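Local structure of pectinesterase (Aspergillus niger, 5C1E) at residues G182-S192 / V217-R228; L236-T247 / T268-S276. The protein hydrolyses the methyl esters of pectin's galacturonosyl residues, releasing methanol and leaving free carboxylates on the chain, and probably helps macerate plant tissue. All blocks are in the same frame, centred on the assembly; numbering follows the deposited sequence.

Interaction 1 joins two successive strands of one parallel sheet of the beta-helix and the loops that follow them, 182-192 with 217-228; interaction 2 joins two loops, 236-247 and 268-276, farther from the centre of the chain. The first is largely buried along its strands and becomes charged at its loop end, where arginines meet sulfate ions. The second has no regular strand pairing and relies on R271, one backbone hydrogen bond and bridging waters, with W245 and Y273 beside them. Their centres lie about 13 Å apart and they touch: 236-247 runs along the outer edge of strand 217-220, with probable hydrogen bonds from L219 N to G244 O and from N241 N to V217 O.

Interaction 1: G182-S192 / V217-R228; sequences GAITASSRETS and VYLGRPWRVLAR. With SO4 (sulfate ion), chain D; SO4 (sulfate ion), chain F; SO4 (sulfate ion), chain E; ACT (acetate ion), chain M.
The guanidinium groups of R189 and R228 lie face to face, centres 3.7 Å apart and planes 22° from parallel. R189 reaches this position fully extended, CG anti to the backbone N (chi1 180°), and its NH2 gives a hydrogen bond to L226 O (2.9 Å) in the carbonyl plane, on a lone pair. R228 bends at chi3 to bring its own plane over that of R189. Sulfate E probably eases the meeting of like charges, since it takes bonds from R228 NH1 and NH2 at the guanidinium edge; D194 O and G196 O also accept from R189 and R228.

Before these loops the chains pair as neighbouring parallel strands on successive turns of the right-handed beta-helix of pectin methylesterases, G182, A183 and T185 facing V217, Y218 and G220. T185 turns OG1 between its backbone N and carbonyl carbon (chi1 65°), from where the hydroxyl donates to L219 O (2.9 Å), which also receives T185 N. The same OG1 closes against G220 CA at 3.3 Å. A183 CB rests on R221 CG (3.7 Å); the NE of this arginine makes a salt bridge with D161, the predicted active-site aspartate.

Farther along, S188 CB comes obliquely to W223 CE3 at 3.4 Å, while the indole NE1 donates at the ring edge to sulfate D. R224, bent at chi2, holds that same sulfate through NH1 and NH2 and turns NE toward sulfate F. E190 runs beside it with its carboxylate nearly coplanar with the guanidinium, and OE2 forms a long salt bridge to R224 NE (3.5 Å). S187 OG accepts from R189 N in an ST turn.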
loop_
_atom_site.group_PDB
_atom_site.type_symbol
_atom_site.label_atom_id
_atom_site.label_comp_id
_atom_site.label_asym_id
_atom_site.label_seq_id
_atom_site.Cartn_x
_atom_site.Cartn_y
_atom_site.Cartn_z
ATOM N N GLY A 182 3.969 -14.466 -8.956
ATOM C CA GLY A 182 5.014 -13.469 -8.765
ATOM C C GLY A 182 5.395 -13.298 -7.307
ATOM O O GLY A 182 4.997 -14.095 -6.442
ATOM N N ALA A 183 6.216 -12.285 -7.043
ATOM C CA ALA A 183 6.647 -11.978 -5.681
ATOM C C ALA A 183 5.846 -10.806 -5.161
ATOM O O ALA A 183 5.629 -9.840 -5.877
ATOM C CB ALA A 183 8.129 -11.671 -5.651
ATOM N N ILE A 184 5.403 -10.886 -3.906
ATOM C CA ILE A 184 4.565 -9.845 -3.350
ATOM C C ILE A 184 5.381 -8.574 -3.108
ATOM O O ILE A 184 5.006 -7.509 -3.559
ATOM C CB ILE A 184 3.909 -10.289 -2.033
ATOM C CG1 ILE A 184 2.948 -11.445 -2.276
ATOM C CG2 ILE A 184 3.160 -9.131 -1.408
ATOM C CD1 ILE A 184 2.513 -12.176 -1.029
ATOM N N THR A 185 6.487 -8.696 -2.384
ATOM C CA THR A 185 7.315 -7.516 -2.059
ATOM C C THR A 185 8.568 -7.425 -2.924
ATOM O O THR A 185 9.173 -8.431 -3.278
ATOM C CB THR A 185 7.739 -7.463 -0.570
ATOM O OG1 THR A 185 8.617 -8.557 -0.219
ATOM C CG2 THR A 185 6.525 -7.444 0.326
ATOM N N ALA A 186 8.975 -6.196 -3.218
ATOM C CA ALA A 186 10.236 -5.943 -3.874
ATOM C C ALA A 186 10.891 -4.691 -3.282
ATOM O O ALA A 186 10.816 -3.592 -3.842
ATOM C CB ALA A 186 10.026 -5.813 -5.382
ATOM N N SER A 187 11.523 -4.870 -2.126
ATOM C CA SER A 187 12.149 -3.755 -1.425
ATOM C C SER A 187 13.434 -3.337 -2.125
ATOM O O SER A 187 14.224 -4.187 -2.534
ATOM C CB SER A 187 12.458 -4.104 0.025
ATOM O OG SER A 187 13.347 -3.159 0.602
ATOM N N SER A 188 13.632 -2.023 -2.213
ATOM C CA SER A 188 14.837 -1.434 -2.789
ATOM C C SER A 188 15.794 -0.875 -1.718
ATOM O O SER A 188 16.680 -0.062 -2.025
ATOM C CB SER A 188 14.459 -0.340 -3.799
ATOM O OG SER A 188 13.568 0.584 -3.203
ATOM N N ARG A 189 15.686 -1.364 -0.482
ATOM C CA ARG A 189 16.688 -1.040 0.522
ATOM C C ARG A 189 18.061 -1.492 0.013
ATOM O O ARG A 189 18.223 -2.634 -0.434
ATOM C CB ARG A 189 16.354 -1.704 1.861
ATOM C CG ARG A 189 17.362 -1.411 2.954
ATOM C CD ARG A 189 16.864 -1.859 4.327
ATOM N NE ARG A 189 17.858 -1.609 5.373
ATOM C CZ ARG A 189 18.811 -2.465 5.774
ATOM N NH1 ARG A 189 19.658 -2.096 6.718
ATOM N NH2 ARG A 189 18.928 -3.691 5.259
ATOM N N GLU A 190 19.043 -0.591 0.063
ATOM C CA GLU A 190 20.322 -0.862 -0.592
ATOM C C GLU A 190 21.603 -0.499 0.174
ATOM O O GLU A 190 22.683 -0.783 -0.316
ATOM C CB GLU A 190 20.337 -0.213 -1.984
ATOM C CG GLU A 190 20.507 1.287 -1.996
ATOM C CD GLU A 190 20.287 1.915 -3.379
ATOM O OE1 GLU A 190 20.564 3.132 -3.518
ATOM O OE2 GLU A 190 19.851 1.221 -4.318
ATOM N N THR A 191 21.482 0.090 1.361
ATOM C CA THR A 191 22.645 0.429 2.191
ATOM C C THR A 191 22.384 0.044 3.625
ATOM O O THR A 191 21.236 -0.034 4.057
ATOM C CB THR A 191 23.014 1.935 2.155
ATOM O OG1 THR A 191 21.915 2.746 2.627
ATOM C CG2 THR A 191 23.438 2.342 0.758
ATOM N N SER A 192 23.462 -0.224 4.365
ATOM C CA SER A 192 23.351 -0.600 5.770
ATOM C C SER A 192 22.812 0.551 6.632
ATOM O O SER A 192 22.160 0.279 7.637
ATOM C CB SER A 192 24.704 -1.085 6.318
ATOM O OG SER A 192 25.156 -2.244 5.637
ATOM N N VAL A 217 3.371 -18.160 -5.578
ATOM C CA VAL A 217 3.575 -16.799 -5.087
ATOM C C VAL A 217 4.741 -16.808 -4.103
ATOM O O VAL A 217 4.886 -17.730 -3.290
ATOM C CB VAL A 217 2.277 -16.208 -4.470
ATOM C CG1 VAL A 217 2.506 -14.826 -3.881
ATOM C CG2 VAL A 217 1.185 -16.115 -5.526
ATOM N N TYR A 218 5.569 -15.779 -4.183
ATOM C CA TYR A 218 6.666 -15.599 -3.244
ATOM C C TYR A 218 6.413 -14.408 -2.344
ATOM O O TYR A 218 5.773 -13.430 -2.734
ATOM C CB TYR A 218 7.982 -15.407 -4.006
ATOM C CG TYR A 218 8.389 -16.631 -4.808
ATOM C CD1 TYR A 218 9.123 -17.652 -4.230
ATOM C CD2 TYR A 218 8.031 -16.753 -6.141
ATOM C CE1 TYR A 218 9.498 -18.778 -4.962
ATOM C CE2 TYR A 218 8.393 -17.866 -6.885
ATOM C CZ TYR A 218 9.130 -18.872 -6.293
ATOM O OH TYR A 218 9.484 -19.970 -7.041
ATOM N N LEU A 219 6.906 -14.506 -1.123
ATOM C CA LEU A 219 6.761 -13.452 -0.144
ATOM C C LEU A 219 7.503 -12.195 -0.620
ATOM O O LEU A 219 7.102 -11.054 -0.336
ATOM C CB LEU A 219 7.312 -13.932 1.197
ATOM C CG LEU A 219 6.566 -15.100 1.855
ATOM C CD1 LEU A 219 7.391 -15.636 3.013
ATOM C CD2 LEU A 219 5.168 -14.689 2.313
ATOM N N GLY A 220 8.575 -12.412 -1.368
ATOM C CA GLY A 220 9.313 -11.301 -1.911
ATOM C C GLY A 220 10.529 -11.693 -2.714
ATOM O O GLY A 220 10.930 -12.875 -2.765
ATOM N N ARG A 221 11.085 -10.677 -3.360
ATOM C CA ARG A 221 12.398 -10.765 -3.970
ATOM C C ARG A 221 13.095 -9.408 -3.832
ATOM O O ARG A 221 12.425 -8.379 -3.651
ATOM C CB ARG A 221 12.291 -11.238 -5.416
ATOM C CG ARG A 221 11.496 -10.304 -6.317
ATOM C CD ARG A 221 11.385 -10.885 -7.714
ATOM N NE ARG A 221 10.863 -9.902 -8.652
ATOM C CZ ARG A 221 11.131 -9.891 -9.958
ATOM N NH1 ARG A 221 11.921 -10.813 -10.482
ATOM N NH2 ARG A 221 10.622 -8.951 -10.736
ATOM N N PRO A 222 14.431 -9.391 -3.891
ATOM C CA PRO A 222 15.143 -8.145 -3.572
ATOM C C PRO A 222 15.355 -7.240 -4.782
ATOM O O PRO A 222 16.177 -7.546 -5.660
ATOM C CB PRO A 222 16.476 -8.631 -3.013
ATOM C CG PRO A 222 16.683 -9.977 -3.604
ATOM C CD PRO A 222 15.331 -10.562 -3.918
ATOM N N TRP A 223 14.645 -6.121 -4.817
ATOM C CA TRP A 223 14.816 -5.180 -5.908
ATOM C C TRP A 223 16.218 -4.565 -5.825
ATOM O O TRP A 223 16.840 -4.305 -6.841
ATOM C CB TRP A 223 13.697 -4.143 -5.890
ATOM C CG TRP A 223 13.674 -3.217 -7.061
ATOM C CD1 TRP A 223 14.234 -3.421 -8.284
ATOM C CD2 TRP A 223 12.993 -1.954 -7.135
ATOM N NE1 TRP A 223 13.990 -2.348 -9.097
ATOM C CE2 TRP A 223 13.226 -1.433 -8.416
ATOM C CE3 TRP A 223 12.219 -1.215 -6.239
ATOM C CZ2 TRP A 223 12.715 -0.200 -8.827
ATOM C CZ3 TRP A 223 11.720 0.024 -6.638
ATOM C CH2 TRP A 223 11.973 0.517 -7.913
ATOM N N ARG A 224 16.713 -4.352 -4.605
ATOM C CA ARG A 224 18.109 -3.977 -4.368
ATOM C C ARG A 224 18.664 -4.904 -3.289
ATOM O O ARG A 224 17.906 -5.676 -2.685
ATOM C CB ARG A 224 18.225 -2.515 -3.945
ATOM C CG ARG A 224 17.720 -1.525 -4.994
ATOM C CD ARG A 224 18.754 -1.302 -6.075
ATOM N NE ARG A 224 18.320 -0.303 -7.052
ATOM C CZ ARG A 224 17.556 -0.564 -8.110
ATOM N NH1 ARG A 224 17.212 0.418 -8.939
ATOM N NH2 ARG A 224 17.113 -1.791 -8.354
ATOM N N VAL A 225 19.965 -4.810 -3.030
ATOM C CA VAL A 225 20.681 -5.901 -2.362
ATOM C C VAL A 225 20.405 -6.042 -0.857
ATOM O O VAL A 225 20.723 -7.082 -0.267
ATOM C CB VAL A 225 22.204 -5.824 -2.598
ATOM C CG1 VAL A 225 22.535 -6.016 -4.071
ATOM C CG2 VAL A 225 22.789 -4.509 -2.093
ATOM N N LEU A 226 19.839 -5.025 -0.228
ATOM C CA LEU A 226 19.628 -5.084 1.221
ATOM C C LEU A 226 18.147 -5.014 1.622
ATOM O O LEU A 226 17.798 -4.583 2.724
ATOM C CB LEU A 226 20.503 -4.042 1.936
ATOM C CG LEU A 226 21.963 -4.485 2.087
ATOM C CD1 LEU A 226 22.882 -3.326 2.440
ATOM C CD2 LEU A 226 22.113 -5.565 3.138
ATOM N N ALA A 227 17.293 -5.474 0.714
ATOM C CA ALA A 227 15.866 -5.606 0.936
ATOM C C ALA A 227 15.609 -6.194 2.326
ATOM O O ALA A 227 16.177 -7.229 2.653
ATOM C CB ALA A 227 15.286 -6.536 -0.106
ATOM N N ARG A 228 14.743 -5.553 3.105
ATOM C CA ARG A 228 14.380 -6.057 4.431
ATOM C C ARG A 228 12.880 -6.137 4.650
ATOM O O ARG A 228 12.186 -5.115 4.669
ATOM C CB ARG A 228 14.986 -5.189 5.527
ATOM C CG ARG A 228 14.689 -5.707 6.931
ATOM C CD ARG A 228 15.713 -5.226 7.943
ATOM N NE ARG A 228 15.778 -3.778 8.002
ATOM C CZ ARG A 228 16.696 -3.109 8.695
ATOM N NH1 ARG A 228 17.608 -3.773 9.403
ATOM N NH2 ARG A 228 16.702 -1.783 8.697
HETATM S S SO4 D . 15.810 -1.372 -12.017
HETATM O O1 SO4 D . 14.459 -1.969 -12.042
HETATM O O2 SO4 D . 16.293 -1.226 -13.406
HETATM O O3 SO4 D . 15.729 -0.048 -11.384
HETATM O O4 SO4 D . 16.716 -2.275 -11.274
HETATM S S SO4 F . 20.130 2.986 -7.768
HETATM O O1 SO4 F . 18.689 2.931 -7.428
HETATM O O2 SO4 F . 20.293 3.350 -9.197
HETATM O O3 SO4 F . 20.790 4.001 -6.913
HETATM O O4 SO4 F . 20.746 1.659 -7.496
HETATM S S SO4 E . 19.363 -1.319 11.207
HETATM O O1 SO4 E . 18.736 -1.939 12.400
HETATM O O2 SO4 E . 18.396 -0.448 10.512
HETATM O O3 SO4 E . 20.538 -0.525 11.628
HETATM O O4 SO4 E . 19.844 -2.405 10.316
HETATM C C ACT M . 14.606 -9.560 -12.725
HETATM O O ACT M . 13.523 -10.151 -12.954
HETATM O OXT ACT M . 15.623 -10.155 -12.291
HETATM C CH3 ACT M . 14.688 -8.082 -12.979
HETATM O O HOH W 1 11.443 -7.799 -1.149
HETATM O O HOH W 2 13.194 -2.940 3.209
#

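Interaction 2: L236-T247 / T268-S276; sequences LSDIINPKGWTT and TSDREYETS
With CG beside its backbone N (chi1 -67°), R271 bends at chi2 (-75°), which turns the guanidinium back to the turn N241-G244. G244 CA lies over one face of the guanidinium and stands 3.6 Å from R271 CD. NH1 donates to P242 O at 3.0 Å, with the oxygen in the guanidinium plane but the donor well above the carbonyl plane. Water 3 lies at the edge of the same group, accepting from NH1 and lying within hydrogen-bonding distance of I240 O. The other nitrogens are also engaged, NE in a salt bridge with E258 and NH2 with G265 O, and I240 CG2 packs crosswise against the group.

The turn itself is a type I beta turn from N241 to G244 that carries an Asx turn: N241 OD1 accepts from K243 N and also, from above its carbonyl plane, from K243 NZ. These are loops that flank strand 255-259, the outermost strand of one sheet of the parallel beta-helix, and their backbones meet where E272 N donates to K243 O (2.9 Å). K243 and E272 lie side by side, pointing the same way, K243 CD 3.4 Å from E272 OE2, but K243 bends at chi3 and chi4, which takes NZ to N241 OD1. Water 4 bridges D270 N and P242 O, which also accepts from R271.

W245 hangs toward the second loop with its CG beside the backbone N (chi1 -50°), its ring stacked on Y256 of strand 255-259. E274 comes up at the indole edge, its OE2 in the ring plane at a position that suits a hydrogen bond from NE1, although that oxygen is less securely placed. Y273 turns its ring edge to W245 O, 3.6 Å from CD2, and packs CB against W245 CB at 4.2 Å.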
loop_
_atom_site.group_PDB
_atom_site.type_symbol
_atom_site.label_atom_id
_atom_site.label_comp_id
_atom_site.label_asym_id
_atom_site.label_seq_id
_atom_site.Cartn_x
_atom_site.Cartn_y
_atom_site.Cartn_z
ATOM N N LEU A 236 -0.895 -17.054 5.929
ATOM C CA LEU A 236 -0.348 -17.273 4.591
ATOM C C LEU A 236 -1.044 -18.470 3.973
ATOM O O LEU A 236 -0.929 -19.597 4.498
ATOM C CB LEU A 236 1.140 -17.553 4.677
ATOM C CG LEU A 236 2.013 -16.474 5.336
ATOM C CD1 LEU A 236 3.428 -17.016 5.385
ATOM C CD2 LEU A 236 1.943 -15.166 4.567
ATOM N N SER A 237 -1.768 -18.245 2.876
ATOM C CA SER A 237 -2.482 -19.338 2.225
ATOM C C SER A 237 -1.519 -20.228 1.430
ATOM O O SER A 237 -0.322 -19.930 1.317
ATOM C CB SER A 237 -3.587 -18.800 1.318
ATOM O OG SER A 237 -3.087 -18.422 0.051
ATOM N N ASP A 238 -2.061 -21.291 0.840
ATOM C CA ASP A 238 -1.248 -22.221 0.051
ATOM C C ASP A 238 -0.675 -21.638 -1.240
ATOM O O ASP A 238 0.018 -22.338 -1.964
ATOM C CB ASP A 238 -2.022 -23.515 -0.253
ATOM C CG ASP A 238 -3.125 -23.333 -1.295
ATOM O OD1 ASP A 238 -3.403 -22.202 -1.752
ATOM O OD2 ASP A 238 -3.733 -24.360 -1.656
ATOM N N ILE A 239 -0.939 -20.365 -1.535
ATOM C CA ILE A 239 -0.245 -19.718 -2.658
ATOM C C ILE A 239 1.266 -19.585 -2.467
ATOM O O ILE A 239 1.999 -19.504 -3.450
ATOM C CB ILE A 239 -0.832 -18.331 -3.024
ATOM C CG1 ILE A 239 -0.678 -17.307 -1.879
ATOM C CG2 ILE A 239 -2.292 -18.488 -3.441
ATOM C CD1 ILE A 239 -1.037 -15.893 -2.286
ATOM N N ILE A 240 1.732 -19.563 -1.221
ATOM C CA ILE A 240 3.162 -19.324 -0.964
ATOM C C ILE A 240 4.022 -20.536 -1.316
ATOM O O ILE A 240 3.862 -21.629 -0.756
ATOM C CB ILE A 240 3.421 -18.862 0.488
ATOM C CG1 ILE A 240 2.631 -17.578 0.788
ATOM C CG2 ILE A 240 4.915 -18.656 0.728
ATOM C CD1 ILE A 240 2.901 -16.432 -0.166
ATOM N N ASN A 241 4.938 -20.333 -2.252
ATOM C CA ASN A 241 5.885 -21.359 -2.633
ATOM C C ASN A 241 6.702 -21.801 -1.410
ATOM O O ASN A 241 7.063 -20.985 -0.583
ATOM C CB ASN A 241 6.792 -20.817 -3.734
ATOM C CG ASN A 241 7.741 -21.860 -4.265
ATOM O OD1 ASN A 241 8.756 -22.153 -3.645
ATOM N ND2 ASN A 241 7.392 -22.459 -5.401
ATOM N N PRO A 242 6.991 -23.104 -1.283
ATOM C CA PRO A 242 7.772 -23.564 -0.125
ATOM C C PRO A 242 9.105 -22.844 0.121
ATOM O O PRO A 242 9.498 -22.692 1.267
ATOM C CB PRO A 242 8.013 -25.036 -0.435
ATOM C CG PRO A 242 6.826 -25.447 -1.232
ATOM C CD PRO A 242 6.339 -24.229 -1.978
ATOM N N LYS A 243 9.785 -22.410 -0.936
ATOM C CA LYS A 243 11.027 -21.633 -0.777
ATOM C C LYS A 243 10.799 -20.248 -0.137
ATOM O O LYS A 243 11.737 -19.642 0.393
ATOM C CB LYS A 243 11.767 -21.520 -2.107
ATOM C CG LYS A 243 12.137 -22.869 -2.712
ATOM C CD LYS A 243 13.002 -22.758 -3.959
ATOM C CE LYS A 243 12.363 -21.950 -5.091
ATOM N NZ LYS A 243 11.141 -22.573 -5.672
ATOM N N GLY A 244 9.567 -19.744 -0.226
ATOM C CA GLY A 244 9.161 -18.501 0.419
ATOM C C GLY A 244 9.589 -17.255 -0.339
ATOM O O GLY A 244 8.768 -16.380 -0.638
ATOM N N TRP A 245 10.879 -17.156 -0.619
ATOM C CA TRP A 245 11.441 -15.985 -1.261
ATOM C C TRP A 245 12.161 -16.371 -2.550
ATOM O O TRP A 245 12.592 -17.521 -2.707
ATOM C CB TRP A 245 12.399 -15.294 -0.309
ATOM C CG TRP A 245 11.832 -15.047 1.061
ATOM C CD1 TRP A 245 11.824 -15.916 2.114
ATOM C CD2 TRP A 245 11.186 -13.854 1.527
ATOM N NE1 TRP A 245 11.213 -15.337 3.205
ATOM C CE2 TRP A 245 10.802 -14.078 2.865
ATOM C CE3 TRP A 245 10.889 -12.627 0.944
ATOM C CZ2 TRP A 245 10.182 -13.104 3.634
ATOM C CZ3 TRP A 245 10.251 -11.672 1.690
ATOM C CH2 TRP A 245 9.911 -11.904 3.027
ATOM N N THR A 246 12.285 -15.422 -3.478
ATOM C CA THR A 246 12.994 -15.684 -4.731
ATOM C C THR A 246 14.014 -14.565 -5.021
ATOM O O THR A 246 14.210 -13.645 -4.214
ATOM C CB THR A 246 12.011 -15.939 -5.903
ATOM O OG1 THR A 246 12.711 -16.474 -7.036
ATOM C CG2 THR A 246 11.266 -14.674 -6.307
ATOM N N THR A 247 14.661 -14.658 -6.174
ATOM C CA THR A 247 15.802 -13.800 -6.492
ATOM C C THR A 247 15.447 -12.666 -7.444
ATOM O O THR A 247 14.426 -12.718 -8.167
ATOM C CB THR A 247 16.876 -14.632 -7.172
ATOM O OG1 THR A 247 16.298 -15.189 -8.360
ATOM C CG2 THR A 247 17.359 -15.746 -6.244
ATOM N N THR A 268 7.890 -23.397 7.286
ATOM C CA THR A 268 9.192 -22.782 6.961
ATOM C C THR A 268 10.325 -23.784 6.696
ATOM O O THR A 268 11.455 -23.373 6.481
ATOM C CB THR A 268 9.666 -21.820 8.081
ATOM O OG1 THR A 268 9.831 -22.544 9.303
ATOM C CG2 THR A 268 8.666 -20.669 8.295
ATOM N N SER A 269 10.038 -25.089 6.680
ATOM C CA SER A 269 11.118 -26.098 6.609
ATOM C C SER A 269 11.865 -26.140 5.263
ATOM O O SER A 269 12.989 -26.628 5.206
ATOM C CB SER A 269 10.577 -27.502 6.953
ATOM O OG SER A 269 9.772 -27.998 5.898
ATOM N N ASP A 270 11.257 -25.637 4.185
ATOM C CA ASP A 270 11.922 -25.616 2.879
ATOM C C ASP A 270 12.305 -24.194 2.439
ATOM O O ASP A 270 12.621 -23.980 1.287
ATOM C CB ASP A 270 11.040 -26.248 1.801
ATOM C CG ASP A 270 10.938 -27.765 1.925
ATOM O OD1 ASP A 270 11.809 -28.387 2.564
ATOM O OD2 ASP A 270 9.987 -28.335 1.362
ATOM N N ARG A 271 12.286 -23.243 3.361
ATOM C CA ARG A 271 12.565 -21.837 3.003
ATOM C C ARG A 271 13.992 -21.623 2.540
ATOM O O ARG A 271 14.902 -22.364 2.912
ATOM C CB ARG A 271 12.291 -20.913 4.184
ATOM C CG ARG A 271 10.821 -20.842 4.558
ATOM C CD ARG A 271 10.030 -19.999 3.555
ATOM N NE ARG A 271 8.702 -19.656 4.072
ATOM C CZ ARG A 271 7.531 -20.155 3.650
ATOM N NH1 ARG A 271 7.448 -21.047 2.668
ATOM N NH2 ARG A 271 6.415 -19.740 4.233
ATOM N N GLU A 272 14.155 -20.592 1.721
ATOM C CA GLU A 272 15.449 -20.102 1.283
ATOM C C GLU A 272 15.513 -18.602 1.540
ATOM O O GLU A 272 14.478 -17.936 1.636
ATOM C CB GLU A 272 15.676 -20.376 -0.215
ATOM C CG GLU A 272 15.771 -21.849 -0.589
ATOM C CD GLU A 272 16.002 -22.081 -2.084
ATOM O OE1 GLU A 272 16.129 -21.095 -2.859
ATOM O OE2 GLU A 272 16.050 -23.266 -2.491
ATOM N N TYR A 273 16.738 -18.090 1.692
ATOM C CA TYR A 273 17.014 -16.648 1.777
ATOM C C TYR A 273 16.547 -15.984 3.081
ATOM O O TYR A 273 16.455 -14.757 3.158
ATOM C CB TYR A 273 16.432 -15.896 0.561
ATOM C CG TYR A 273 16.871 -16.463 -0.766
ATOM C CD1 TYR A 273 18.171 -16.278 -1.224
ATOM C CD2 TYR A 273 15.988 -17.180 -1.568
ATOM C CE1 TYR A 273 18.579 -16.802 -2.441
ATOM C CE2 TYR A 273 16.396 -17.710 -2.784
ATOM C CZ TYR A 273 17.691 -17.519 -3.201
ATOM O OH TYR A 273 18.107 -18.045 -4.387
ATOM N N GLU A 274 16.254 -16.768 4.112
ATOM C CA GLU A 274 15.762 -16.182 5.356
ATOM C C GLU A 274 16.838 -15.992 6.417
ATOM O O GLU A 274 17.927 -16.583 6.353
ATOM C CB GLU A 274 14.630 -17.009 5.942
ATOM C CG GLU A 274 13.386 -16.997 5.103
ATOM C CD GLU A 274 12.160 -17.457 5.871
ATOM O OE1 GLU A 274 12.273 -18.413 6.695
ATOM O OE2 GLU A 274 11.091 -16.847 5.628
ATOM N N THR A 275 16.498 -15.174 7.406
ATOM C CA THR A 275 17.335 -14.921 8.574
ATOM C C THR A 275 16.504 -15.212 9.817
ATOM O O THR A 275 15.301 -14.976 9.815
ATOM C CB THR A 275 17.775 -13.438 8.586
ATOM O OG1 THR A 275 18.515 -13.167 7.395
ATOM C CG2 THR A 275 18.627 -13.110 9.777
ATOM N N SER A 276 17.138 -15.701 10.883
ATOM C CA SER A 276 16.407 -16.005 12.121
ATOM C C SER A 276 16.031 -14.731 12.845
ATOM O O SER A 276 16.743 -13.725 12.762
ATOM C CB SER A 276 17.239 -16.879 13.063
ATOM O OG SER A 276 17.568 -18.088 12.411
HETATM O O HOH W 3 5.062 -22.435 1.741
HETATM O O HOH W 4 8.834 -24.306 3.443
#